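Local coordinates for predicted protein (Phaeodactylum tricornutum CCAP 1055/1, PDB 5Z5M), which probably converts 5-hydroxyisourate to (S)-allantoin in two steps, hydrolysis and then stereoselective decarboxylation, at the end of urate degradation, at residues G23-E27 against V162-A166; Y243-C249 against D267-F273; L115-Y119 against L143-V147; A179-T184 against P230-G235. All coordinates share one frame; numbering follows the deposited sequence.

Interaction 1 (G23-E27 against V162-A166); sequences GGIYE and VHKIA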
loop_
_atom_site.group_PDB
_atom_site.type_symbol
_atom_site.label_atom_id
_atom_site.label_comp_id
_atom_site.label_asym_id
_atom_site.label_seq_id
_atom_site.Cartn_x
_atom_site.Cartn_y
_atom_site.Cartn_z
ATOM N N GLY A 23 -35.533 -4.374 25.513
ATOM C CA GLY A 23 -35.075 -4.686 26.859
ATOM C C GLY A 23 -34.025 -5.784 26.976
ATOM O O GLY A 23 -33.362 -5.907 28.012
ATOM N N GLY A 24 -33.876 -6.582 25.923
ATOM C CA GLY A 24 -32.963 -7.714 25.937
ATOM C C GLY A 24 -31.761 -7.550 25.020
ATOM O O GLY A 24 -30.938 -8.460 24.895
ATOM N N ILE A 25 -31.665 -6.391 24.377
ATOM C CA ILE A 25 -30.527 -6.070 23.514
ATOM C C ILE A 25 -29.210 -6.268 24.264
ATOM O O ILE A 25 -28.286 -6.911 23.763
ATOM C CB ILE A 25 -30.611 -4.623 22.993
ATOM C CG1 ILE A 25 -31.809 -4.453 22.047
ATOM C CG2 ILE A 25 -29.322 -4.234 22.294
ATOM C CD1 ILE A 25 -31.981 -5.583 21.035
ATOM N N TYR A 26 -29.138 -5.708 25.468
ATOM C CA TYR A 26 -28.062 -6.020 26.396
ATOM C C TYR A 26 -28.611 -6.981 27.448
ATOM O O TYR A 26 -29.687 -6.759 28.013
ATOM C CB TYR A 26 -27.490 -4.750 27.035
ATOM C CG TYR A 26 -26.725 -3.865 26.065
ATOM C CD1 TYR A 26 -27.375 -2.873 25.334
ATOM C CD2 TYR A 26 -25.355 -4.018 25.886
ATOM C CE1 TYR A 26 -26.678 -2.062 24.452
ATOM C CE2 TYR A 26 -24.651 -3.213 25.003
ATOM C CZ TYR A 26 -25.319 -2.240 24.287
ATOM O OH TYR A 26 -24.619 -1.442 23.406
ATOM N N GLU A 27 -27.866 -8.054 27.684
ATOM C CA GLU A 27 -28.314 -9.172 28.507
ATOM C C GLU A 27 -28.658 -8.770 29.934
ATOM O O GLU A 27 -27.824 -8.212 30.650
ATOM C CB GLU A 27 -27.238 -10.262 28.537
ATOM C CG GLU A 27 -27.748 -11.635 28.926
ATOM C CD GLU A 27 -28.413 -12.356 27.769
ATOM O OE1 GLU A 27 -28.423 -11.806 26.646
ATOM O OE2 GLU A 27 -28.924 -13.476 27.982
ATOM N N VAL A 162 -19.571 -7.060 23.781
ATOM C CA VAL A 162 -20.997 -7.003 24.106
ATOM C C VAL A 162 -21.724 -5.977 23.230
ATOM O O VAL A 162 -22.884 -6.177 22.886
ATOM C CB VAL A 162 -21.270 -6.688 25.608
ATOM C CG1 VAL A 162 -20.607 -7.727 26.503
ATOM C CG2 VAL A 162 -20.834 -5.290 25.978
ATOM N N HIS A 163 -21.046 -4.898 22.850
ATOM C CA HIS A 163 -21.654 -3.921 21.950
ATOM C C HIS A 163 -21.854 -4.534 20.579
ATOM O O HIS A 163 -22.826 -4.228 19.896
ATOM C CB HIS A 163 -20.800 -2.656 21.825
ATOM C CG HIS A 163 -20.769 -1.823 23.069
ATOM N ND1 HIS A 163 -21.907 -1.480 23.763
ATOM C CD2 HIS A 163 -19.736 -1.252 23.732
ATOM C CE1 HIS A 163 -21.578 -0.740 24.808
ATOM N NE2 HIS A 163 -20.265 -0.583 24.807
ATOM N N LYS A 164 -20.924 -5.398 20.174
ATOM C CA LYS A 164 -21.031 -6.057 18.881
ATOM C C LYS A 164 -22.207 -7.025 18.891
ATOM O O LYS A 164 -22.890 -7.185 17.891
ATOM C CB LYS A 164 -19.735 -6.794 18.537
ATOM C CG LYS A 164 -18.591 -5.886 18.130
ATOM C CD LYS A 164 -17.248 -6.592 18.282
ATOM C CE LYS A 164 -17.096 -7.726 17.285
ATOM N NZ LYS A 164 -15.724 -8.313 17.311
ATOM N N ILE A 165 -22.428 -7.672 20.030
ATOM C CA ILE A 165 -23.547 -8.594 20.183
ATOM C C ILE A 165 -24.870 -7.829 20.194
ATOM O O ILE A 165 -25.861 -8.274 19.615
ATOM C CB ILE A 165 -23.389 -9.436 21.467
ATOM C CG1 ILE A 165 -22.249 -10.435 21.281
ATOM C CG2 ILE A 165 -24.680 -10.167 21.802
ATOM C CD1 ILE A 165 -21.753 -11.057 22.556
ATOM N N ALA A 166 -24.868 -6.658 20.820
ATOM C CA ALA A 166 -26.046 -5.806 20.852
ATOM C C ALA A 166 -26.444 -5.408 19.433
ATOM O O ALA A 166 -27.621 -5.425 19.079
ATOM C CB ALA A 166 -25.789 -4.574 21.701
HETATM O O HOH W 1 -25.192 -7.392 24.193
#
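In the all-helical OHCU decarboxylase domain, the loop that follows helix 15-22 packs through Ile25 and Tyr26 against Val162, His163 and Ala166 on helix 151-173. The methyl of Ala166 sits where the two loop side chains meet. Its CB lies over one face of the Tyr26 ring, shifted toward the rim, 3.5 Å from CZ, a CH-pi contact with the methyl 22° off the ring normal. The same CB touches Ile25 CG2 at 3.6 Å. The phenol reaches on to the helix: Tyr26 OH and His163 ND1 share a hydrogen bond of 2.7 Å, made at the edge of both rings. The ring planes stand at 83°, rim to rim, with neither ring over the other. His163 CG lies anti to its carbonyl carbon (chi1 -70°), which brings the imidazole back along the helix toward the phenol, while NE2 bonds Asn61. Helix 49-61 also packs on this pair through Val60, as part of the domain's helical bundle. A phenylalanine in place of Tyr26 would probably keep the methyl against the ring but leave His163 ND1 without its hydroxyl mate. One water donates to Ile25 O at 3.2 Å and to Val162 O at 2.9 Å, joining loop and helix backbones; Ile25 O also accepts from Arg169.

Interaction 2 (Y243-C249 against D267-F273); sequences YEWTFFC and DTIPLRF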
loop_
_atom_site.group_PDB
_atom_site.type_symbol
_atom_site.label_atom_id
_atom_site.label_comp_id
_atom_site.label_asym_id
_atom_site.label_seq_id
_atom_site.Cartn_x
_atom_site.Cartn_y
_atom_site.Cartn_z
ATOM N N TYR A 243 -18.929 -10.655 1.044
ATOM C CA TYR A 243 -18.944 -10.487 -0.412
ATOM C C TYR A 243 -17.577 -10.763 -1.038
ATOM O O TYR A 243 -16.566 -10.834 -0.338
ATOM C CB TYR A 243 -19.399 -9.067 -0.775
ATOM C CG TYR A 243 -20.826 -8.742 -0.377
ATOM C CD1 TYR A 243 -21.150 -8.447 0.944
ATOM C CD2 TYR A 243 -21.845 -8.711 -1.324
ATOM C CE1 TYR A 243 -22.453 -8.155 1.317
ATOM C CE2 TYR A 243 -23.156 -8.417 -0.960
ATOM C CZ TYR A 243 -23.452 -8.134 0.360
ATOM O OH TYR A 243 -24.746 -7.838 0.735
ATOM N N GLU A 244 -17.548 -10.901 -2.361
ATOM C CA GLU A 244 -16.286 -11.011 -3.081
ATOM C C GLU A 244 -16.351 -10.312 -4.439
ATOM O O GLU A 244 -17.202 -10.638 -5.269
ATOM C CB GLU A 244 -15.906 -12.485 -3.264
ATOM C CG GLU A 244 -14.558 -12.703 -3.908
ATOM C CD GLU A 244 -14.139 -14.167 -3.905
ATOM O OE1 GLU A 244 -13.942 -14.731 -5.004
ATOM O OE2 GLU A 244 -13.995 -14.746 -2.804
ATOM N N TRP A 245 -15.476 -9.325 -4.645
ATOM C CA TRP A 245 -15.245 -8.783 -5.977
ATOM C C TRP A 245 -14.415 -9.778 -6.768
ATOM O O TRP A 245 -13.635 -10.541 -6.199
ATOM C CB TRP A 245 -14.470 -7.459 -5.971
ATOM C CG TRP A 245 -15.056 -6.238 -5.299
ATOM C CD1 TRP A 245 -14.572 -5.626 -4.178
ATOM C CD2 TRP A 245 -16.155 -5.428 -5.754
ATOM N NE1 TRP A 245 -15.318 -4.512 -3.886
ATOM C CE2 TRP A 245 -16.300 -4.370 -4.832
ATOM C CE3 TRP A 245 -17.047 -5.513 -6.828
ATOM C CZ2 TRP A 245 -17.297 -3.403 -4.951
ATOM C CZ3 TRP A 245 -18.040 -4.543 -6.946
ATOM C CH2 TRP A 245 -18.153 -3.506 -6.011
ATOM N N THR A 246 -14.559 -9.735 -8.083
ATOM C CA THR A 246 -13.607 -10.366 -8.982
ATOM C C THR A 246 -13.148 -9.303 -9.967
ATOM O O THR A 246 -13.943 -8.819 -10.767
ATOM C CB THR A 246 -14.213 -11.573 -9.736
ATOM O OG1 THR A 246 -14.654 -12.562 -8.796
ATOM C CG2 THR A 246 -13.174 -12.195 -10.658
ATOM N N PHE A 247 -11.885 -8.900 -9.871
ATOM C CA PHE A 247 -11.328 -7.910 -10.784
ATOM C C PHE A 247 -10.578 -8.603 -11.913
ATOM O O PHE A 247 -9.635 -9.357 -11.664
ATOM C CB PHE A 247 -10.387 -6.953 -10.053
ATOM C CG PHE A 247 -11.056 -6.139 -8.983
ATOM C CD1 PHE A 247 -11.681 -4.942 -9.294
ATOM C CD2 PHE A 247 -11.042 -6.562 -7.666
ATOM C CE1 PHE A 247 -12.292 -4.178 -8.307
ATOM C CE2 PHE A 247 -11.644 -5.809 -6.676
ATOM C CZ PHE A 247 -12.277 -4.612 -6.997
ATOM N N PHE A 248 -10.984 -8.353 -13.152
ATOM C CA PHE A 248 -10.315 -8.992 -14.284
ATOM C C PHE A 248 -9.192 -8.099 -14.797
ATOM O O PHE A 248 -9.302 -7.485 -15.857
ATOM C CB PHE A 248 -11.325 -9.317 -15.390
ATOM C CG PHE A 248 -12.311 -10.382 -15.000
ATOM C CD1 PHE A 248 -13.503 -10.048 -14.381
ATOM C CD2 PHE A 248 -12.024 -11.721 -15.214
ATOM C CE1 PHE A 248 -14.408 -11.028 -14.005
ATOM C CE2 PHE A 248 -12.917 -12.704 -14.839
ATOM C CZ PHE A 248 -14.110 -12.359 -14.231
ATOM N N CYS A 249 -8.103 -8.041 -14.034
ATOM C CA CYS A 249 -7.023 -7.100 -14.303
ATOM C C CYS A 249 -6.156 -7.509 -15.481
ATOM O O CYS A 249 -5.547 -6.657 -16.126
ATOM C CB CYS A 249 -6.146 -6.929 -13.068
ATOM S SG CYS A 249 -7.022 -6.189 -11.700
ATOM N N ASP A 267 -3.574 -11.551 -12.648
ATOM C CA ASP A 267 -4.536 -11.333 -13.722
ATOM C C ASP A 267 -5.929 -11.173 -13.125
ATOM O O ASP A 267 -6.457 -10.067 -13.068
ATOM C CB ASP A 267 -4.494 -12.460 -14.770
ATOM C CG ASP A 267 -4.487 -13.849 -14.159
ATOM O OD1 ASP A 267 -5.066 -14.036 -13.070
ATOM O OD2 ASP A 267 -3.906 -14.764 -14.784
ATOM N N THR A 268 -6.509 -12.265 -12.643
ATOM C CA THR A 268 -7.806 -12.192 -11.983
ATOM C C THR A 268 -7.632 -12.062 -10.466
ATOM O O THR A 268 -7.024 -12.916 -9.833
ATOM C CB THR A 268 -8.655 -13.430 -12.310
ATOM O OG1 THR A 268 -8.797 -13.548 -13.734
ATOM C CG2 THR A 268 -10.020 -13.313 -11.679
ATOM N N ILE A 269 -8.171 -10.992 -9.887
ATOM C CA ILE A 269 -7.981 -10.721 -8.461
ATOM C C ILE A 269 -9.284 -10.821 -7.680
ATOM O O ILE A 269 -10.219 -10.045 -7.921
ATOM C CB ILE A 269 -7.381 -9.320 -8.219
ATOM C CG1 ILE A 269 -6.018 -9.188 -8.899
ATOM C CG2 ILE A 269 -7.281 -9.019 -6.712
ATOM C CD1 ILE A 269 -5.363 -7.833 -8.674
ATOM N N PRO A 270 -9.358 -11.782 -6.748
ATOM C CA PRO A 270 -10.494 -11.829 -5.825
ATOM C C PRO A 270 -10.283 -10.865 -4.657
ATOM O O PRO A 270 -9.155 -10.713 -4.182
ATOM C CB PRO A 270 -10.493 -13.283 -5.351
ATOM C CG PRO A 270 -9.045 -13.650 -5.358
ATOM C CD PRO A 270 -8.441 -12.924 -6.548
ATOM N N LEU A 271 -11.351 -10.205 -4.225
ATOM C CA LEU A 271 -11.292 -9.307 -3.075
ATOM C C LEU A 271 -12.463 -9.621 -2.162
ATOM O O LEU A 271 -13.590 -9.196 -2.418
ATOM C CB LEU A 271 -11.328 -7.837 -3.513
ATOM C CG LEU A 271 -10.485 -6.834 -2.717
ATOM C CD1 LEU A 271 -9.021 -7.210 -2.809
ATOM C CD2 LEU A 271 -10.695 -5.400 -3.216
ATOM N N ARG A 272 -12.181 -10.374 -1.104
ATOM C CA ARG A 272 -13.196 -10.846 -0.168
ATOM C C ARG A 272 -13.337 -9.865 0.999
ATOM O O ARG A 272 -12.333 -9.459 1.591
ATOM C CB ARG A 272 -12.820 -12.244 0.335
ATOM C CG ARG A 272 -13.870 -12.953 1.169
ATOM C CD ARG A 272 -13.433 -14.395 1.427
ATOM N NE ARG A 272 -13.152 -15.100 0.178
ATOM C CZ ARG A 272 -12.520 -16.267 0.096
ATOM N NH1 ARG A 272 -12.100 -16.873 1.192
ATOM N NH2 ARG A 272 -12.307 -16.832 -1.087
ATOM N N PHE A 273 -14.572 -9.478 1.316
ATOM C CA PHE A 273 -14.818 -8.487 2.364
ATOM C C PHE A 273 -16.212 -8.585 2.993
ATOM O O PHE A 273 -17.149 -9.138 2.406
ATOM C CB PHE A 273 -14.606 -7.073 1.810
ATOM C CG PHE A 273 -15.656 -6.642 0.819
ATOM C CD1 PHE A 273 -15.579 -7.036 -0.505
ATOM C CD2 PHE A 273 -16.715 -5.846 1.217
ATOM C CE1 PHE A 273 -16.539 -6.639 -1.422
ATOM C CE2 PHE A 273 -17.681 -5.446 0.307
ATOM C CZ PHE A 273 -17.593 -5.841 -1.012
#
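Trp245, Tyr243 and Phe273 cluster on one face of a strand pair. Phe273 CE1 lies over the indole, 3.5 Å from Trp245 NE1, and the planes are 26° apart but slid so that the rings barely overlap. Tyr243 CB sits over a face of the Phe273 ring, 3.7 Å from CZ. Phe273 takes the crowded position between backbone N and carbonyl carbon (chi1 70°), turning its ring across toward the neighbouring strand. Farther along this face, Phe247 CE2 meets Leu271 CD2 at 3.6 Å. On the other face Arg272 grips Glu244 side-on in a salt bridge: NE at 3.1 Å and NH2 both donate to OE2, with guanidinium and carboxylate nearly coplanar. Thr246 CG2 and Thr268 CG2 press together at a tight 3.5 Å. Paired backbone bonds at Tyr243-Phe273, Trp245-Leu271 and Phe247-Ile269 fix this register, with Phe247 N 2.8 Å from Ile269 O. Leu183 and Val284 of the facing sheet pack on Trp245, and Phe293 of a second subunit reaches Leu271. An antiparallel pair with an apolar inner face against a second sheet belongs to the beta sandwich of the transthyretin/HIU hydrolase fold.

Interaction 3 (L115-Y119 against L143-V147); sequences LNGAY and LGGRV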
loop_
_atom_site.group_PDB
_atom_site.type_symbol
_atom_site.label_atom_id
_atom_site.label_comp_id
_atom_site.label_asym_id
_atom_site.label_seq_id
_atom_site.Cartn_x
_atom_site.Cartn_y
_atom_site.Cartn_z
ATOM N N LEU A 115 -8.834 -23.344 29.095
ATOM C CA LEU A 115 -8.672 -21.925 28.804
ATOM C C LEU A 115 -9.841 -21.095 29.329
ATOM O O LEU A 115 -9.644 -20.021 29.891
ATOM C CB LEU A 115 -8.525 -21.699 27.298
ATOM C CG LEU A 115 -7.239 -22.199 26.641
ATOM C CD1 LEU A 115 -7.315 -22.033 25.131
ATOM C CD2 LEU A 115 -6.016 -21.484 27.209
ATOM N N ASN A 116 -11.056 -21.598 29.138
ATOM C CA ASN A 116 -12.252 -20.847 29.493
ATOM C C ASN A 116 -12.363 -20.717 31.004
ATOM O O ASN A 116 -12.779 -19.681 31.523
ATOM C CB ASN A 116 -13.497 -21.522 28.908
ATOM C CG ASN A 116 -14.752 -20.692 29.081
ATOM O OD1 ASN A 116 -14.835 -19.570 28.587
ATOM N ND2 ASN A 116 -15.743 -21.247 29.770
ATOM N N GLY A 117 -11.962 -21.773 31.706
ATOM C CA GLY A 117 -11.883 -21.740 33.155
ATOM C C GLY A 117 -10.855 -20.731 33.632
ATOM O O GLY A 117 -11.157 -19.890 34.479
ATOM N N ALA A 118 -9.648 -20.799 33.072
ATOM C CA ALA A 118 -8.581 -19.868 33.428
ATOM C C ALA A 118 -9.005 -18.416 33.199
ATOM O O ALA A 118 -8.861 -17.575 34.086
ATOM C CB ALA A 118 -7.320 -20.178 32.637
ATOM N N TYR A 119 -9.532 -18.133 32.014
ATOM C CA TYR A 119 -9.949 -16.775 31.658
ATOM C C TYR A 119 -10.866 -16.157 32.711
ATOM O O TYR A 119 -10.612 -15.057 33.196
ATOM C CB TYR A 119 -10.659 -16.767 30.307
ATOM C CG TYR A 119 -10.994 -15.375 29.794
ATOM C CD1 TYR A 119 -10.170 -14.743 28.873
ATOM C CD2 TYR A 119 -12.131 -14.698 30.229
ATOM C CE1 TYR A 119 -10.465 -13.481 28.393
ATOM C CE2 TYR A 119 -12.433 -13.428 29.755
ATOM C CZ TYR A 119 -11.595 -12.826 28.840
ATOM O OH TYR A 119 -11.884 -11.569 28.358
ATOM N N LEU A 143 -9.502 -17.398 22.552
ATOM C CA LEU A 143 -9.282 -17.795 23.936
ATOM C C LEU A 143 -7.800 -17.952 24.237
ATOM O O LEU A 143 -7.316 -17.493 25.268
ATOM C CB LEU A 143 -10.012 -19.104 24.242
ATOM C CG LEU A 143 -11.151 -19.041 25.262
ATOM C CD1 LEU A 143 -11.783 -20.414 25.441
ATOM C CD2 LEU A 143 -10.654 -18.495 26.592
ATOM N N GLY A 144 -7.082 -18.603 23.327
ATOM C CA GLY A 144 -5.665 -18.853 23.518
ATOM C C GLY A 144 -4.862 -17.575 23.645
ATOM O O GLY A 144 -3.905 -17.503 24.418
ATOM N N GLY A 145 -5.259 -16.556 22.889
ATOM C CA GLY A 145 -4.556 -15.289 22.906
ATOM C C GLY A 145 -4.964 -14.410 24.075
ATOM O O GLY A 145 -4.118 -13.906 24.809
ATOM N N ARG A 146 -6.268 -14.237 24.258
ATOM C CA ARG A 146 -6.776 -13.286 25.240
ATOM C C ARG A 146 -6.590 -13.754 26.685
ATOM O O ARG A 146 -6.674 -12.959 27.619
ATOM C CB ARG A 146 -8.251 -12.986 24.945
ATOM C CG ARG A 146 -8.430 -12.074 23.725
ATOM C CD ARG A 146 -9.865 -12.021 23.216
ATOM N NE ARG A 146 -10.825 -11.701 24.267
ATOM C CZ ARG A 146 -12.143 -11.776 24.119
ATOM N NH1 ARG A 146 -12.662 -12.142 22.951
ATOM N NH2 ARG A 146 -12.945 -11.479 25.133
ATOM N N VAL A 147 -6.296 -15.034 26.881
ATOM C CA VAL A 147 -6.037 -15.505 28.236
ATOM C C VAL A 147 -4.668 -15.001 28.704
ATOM O O VAL A 147 -4.372 -15.007 29.898
ATOM C CB VAL A 147 -6.117 -17.041 28.330
ATOM C CG1 VAL A 147 -4.916 -17.682 27.646
ATOM C CG2 VAL A 147 -6.222 -17.489 29.779
#
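Helix 106-123 meets segment 143-147, which includes the last part of helix 136-146, the backbones nearest at Tyr119 and Val147, with CA atoms 5.4 Å apart. Leu143 pushes its isobutyl group against the first of these helices: CD2 meets Leu115 CB at 3.9 Å and Tyr119 CB at 4.1 Å, and CD1 reaches Asn116 CB at 4.0 Å. Leu115 replies with both of its methyls, CD1 over the backbone of Gly144 and CD2 against Val147 CG1 at 4.0 Å, the two side chains crossing at about a right angle. The second valine methyl, CG2, turns to Ala118 CB at 4.1 Å. With CG of Tyr119 anti to the backbone N (chi1 -174°), the ring extends past Val147 to Arg146, so that CE1 comes 3.9 Å from Arg146 O. Tyr119 OH lies 3.4 Å from Arg146 NH2 at the edge of the guanidinium, whose plane is 81° from the ring. Glu154 accepts from Arg146 NE and is hydrogen-bonded to Tyr119 OH, bringing phenol and guanidinium to one carboxylate; Arg146 NH2 also donates to Ile128 O. A leucine in place of Tyr119 would probably leave Glu154 without its phenol partner and open a gap beside Arg146. An apolar seam, with the buried Tyr119 and Arg146 sharing Glu154 at one end, thus joins two helices of the all-alpha OHCU decarboxylase domain.

Interaction 4 (A179-T184 against P230-G235); sequences AQGFLT and PALKGG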
loop_
_atom_site.group_PDB
_atom_site.type_symbol
_atom_site.label_atom_id
_atom_site.label_comp_id
_atom_site.label_asym_id
_atom_site.label_seq_id
_atom_site.Cartn_x
_atom_site.Cartn_y
_atom_site.Cartn_z
ATOM N N ALA A 179 -33.071 0.806 4.931
ATOM C CA ALA A 179 -31.757 1.420 5.117
ATOM C C ALA A 179 -31.276 1.988 3.789
ATOM O O ALA A 179 -31.702 1.537 2.728
ATOM C CB ALA A 179 -30.754 0.411 5.667
ATOM N N GLN A 180 -30.383 2.968 3.835
ATOM C CA GLN A 180 -30.009 3.663 2.609
ATOM C C GLN A 180 -28.500 3.662 2.349
ATOM O O GLN A 180 -27.984 4.538 1.661
ATOM C CB GLN A 180 -30.551 5.097 2.651
ATOM C CG GLN A 180 -32.063 5.157 2.464
ATOM C CD GLN A 180 -32.646 6.542 2.686
ATOM O OE1 GLN A 180 -32.744 7.015 3.819
ATOM N NE2 GLN A 180 -33.044 7.197 1.600
ATOM N N GLY A 181 -27.798 2.669 2.884
ATOM C CA GLY A 181 -26.376 2.550 2.628
ATOM C C GLY A 181 -26.143 2.055 1.211
ATOM O O GLY A 181 -27.083 1.654 0.525
ATOM N N PHE A 182 -24.894 2.082 0.765
ATOM C CA PHE A 182 -24.572 1.599 -0.574
ATOM C C PHE A 182 -23.095 1.272 -0.720
ATOM O O PHE A 182 -22.269 1.650 0.122
ATOM C CB PHE A 182 -24.996 2.623 -1.645
ATOM C CG PHE A 182 -24.322 3.974 -1.523
ATOM C CD1 PHE A 182 -24.787 4.920 -0.618
ATOM C CD2 PHE A 182 -23.252 4.307 -2.339
ATOM C CE1 PHE A 182 -24.178 6.162 -0.506
ATOM C CE2 PHE A 182 -22.640 5.549 -2.237
ATOM C CZ PHE A 182 -23.107 6.481 -1.322
ATOM N N LEU A 183 -22.779 0.575 -1.809
ATOM C CA LEU A 183 -21.436 0.068 -2.072
ATOM C C LEU A 183 -20.904 0.610 -3.392
ATOM O O LEU A 183 -21.546 0.468 -4.434
ATOM C CB LEU A 183 -21.443 -1.463 -2.102
ATOM C CG LEU A 183 -20.143 -2.198 -2.439
ATOM C CD1 LEU A 183 -19.071 -1.969 -1.374
ATOM C CD2 LEU A 183 -20.416 -3.684 -2.600
ATOM N N THR A 184 -19.744 1.253 -3.338
ATOM C CA THR A 184 -19.097 1.751 -4.540
ATOM C C THR A 184 -17.699 1.169 -4.685
ATOM O O THR A 184 -17.144 0.583 -3.747
ATOM C CB THR A 184 -18.987 3.288 -4.542
ATOM O OG1 THR A 184 -18.270 3.716 -3.376
ATOM C CG2 THR A 184 -20.371 3.934 -4.568
ATOM N N PRO A 230 -23.324 2.919 -7.913
ATOM C CA PRO A 230 -23.076 1.927 -6.857
ATOM C C PRO A 230 -23.466 0.517 -7.269
ATOM O O PRO A 230 -24.454 0.332 -7.979
ATOM C CB PRO A 230 -23.956 2.414 -5.701
ATOM C CG PRO A 230 -24.114 3.882 -5.946
ATOM C CD PRO A 230 -24.165 4.033 -7.437
ATOM N N ALA A 231 -22.682 -0.462 -6.832
ATOM C CA ALA A 231 -22.942 -1.862 -7.134
ATOM C C ALA A 231 -24.182 -2.363 -6.405
ATOM O O ALA A 231 -24.951 -3.165 -6.933
ATOM C CB ALA A 231 -21.725 -2.716 -6.765
ATOM N N LEU A 232 -24.353 -1.896 -5.175
ATOM C CA LEU A 232 -25.496 -2.262 -4.356
ATOM C C LEU A 232 -26.031 -1.003 -3.689
ATOM O O LEU A 232 -25.251 -0.136 -3.304
ATOM C CB LEU A 232 -25.103 -3.299 -3.304
ATOM C CG LEU A 232 -24.609 -4.643 -3.845
ATOM C CD1 LEU A 232 -24.136 -5.533 -2.708
ATOM C CD2 LEU A 232 -25.701 -5.329 -4.655
ATOM N N LYS A 233 -27.351 -0.905 -3.554
ATOM C CA LYS A 233 -27.970 0.286 -2.973
ATOM C C LYS A 233 -29.234 -0.044 -2.174
ATOM O O LYS A 233 -30.172 -0.650 -2.696
ATOM C CB LYS A 233 -28.303 1.297 -4.080
ATOM C CG LYS A 233 -28.886 2.610 -3.580
ATOM C CD LYS A 233 -29.020 3.631 -4.705
ATOM C CE LYS A 233 -29.645 4.928 -4.204
ATOM N NZ LYS A 233 -29.656 5.990 -5.255
ATOM N N GLY A 234 -29.259 0.347 -0.904
ATOM C CA GLY A 234 -30.480 0.250 -0.125
ATOM C C GLY A 234 -30.674 -1.080 0.572
ATOM O O GLY A 234 -30.030 -2.075 0.236
ATOM N N GLY A 235 -31.586 -1.095 1.540
ATOM C CA GLY A 235 -31.729 -2.210 2.456
ATOM C C GLY A 235 -32.135 -3.545 1.859
ATOM O O GLY A 235 -32.082 -4.561 2.543
#
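Leu183 and Leu232 lie alongside each other, their CD2 and CD1 methyls 4.2 Å apart, on the inner face of the transthyretin-like beta sandwich. Leu203 of the opposing sheet touches Leu183, Ala231 and Leu232, and Tyr243 packs on Leu232. On the other face, Phe182 CD2 meets Pro230 CG at 3.7 Å, an oblique approach to the aromatic ring, and Thr184 CG2 lies alongside the same proline CG at 4.0 Å. Phe182 holds CG between its backbone N and carbonyl carbon (chi1 60°), which stands the ring over its own strand, with CD2 on the side of the proline; His281 stacks on the ring. The hydroxyl of Thr184 is hydrogen-bonded to His283 and His281. Between the antiparallel backbones, Leu183 is gripped at both ends: its N donates to Leu232 O at 3.0 Å, and its O accepts from Ala231 N at 2.8 Å. Farther out the pairing is carried by glycines. Gly234 has a positive phi of 88°, at which a CB would run into the carbonyl O of Lys233; Gly234 N donates to Gly181 O at 2.9 Å. At the last rung, Gly235 N makes a weak, bent bond of 2.9 Å to Ala179 O.

From the N terminus, the chain leaves helix 15-22 through the loop of interaction 1, whose partner arrives only on helix 151-173; the intervening residues are helices and loops. Interaction 3 falls wholly within that span, joining helices 106-123 and 136-146 about 22 Å away, centre to centre. Both belong to the decarboxylase domain. After helix 151-173 the chain enters the transthyretin-like domain at strand 182-189, where interaction 4 closes a loop at strand 232-233. Interaction 2 then closes a shorter loop, containing helix 249-256, in the other sheet. These two follow in series and touch across the sandwich, Trp245 CH2 lying 3.7 Å from Ala231 CB. No contacts cross in sequence.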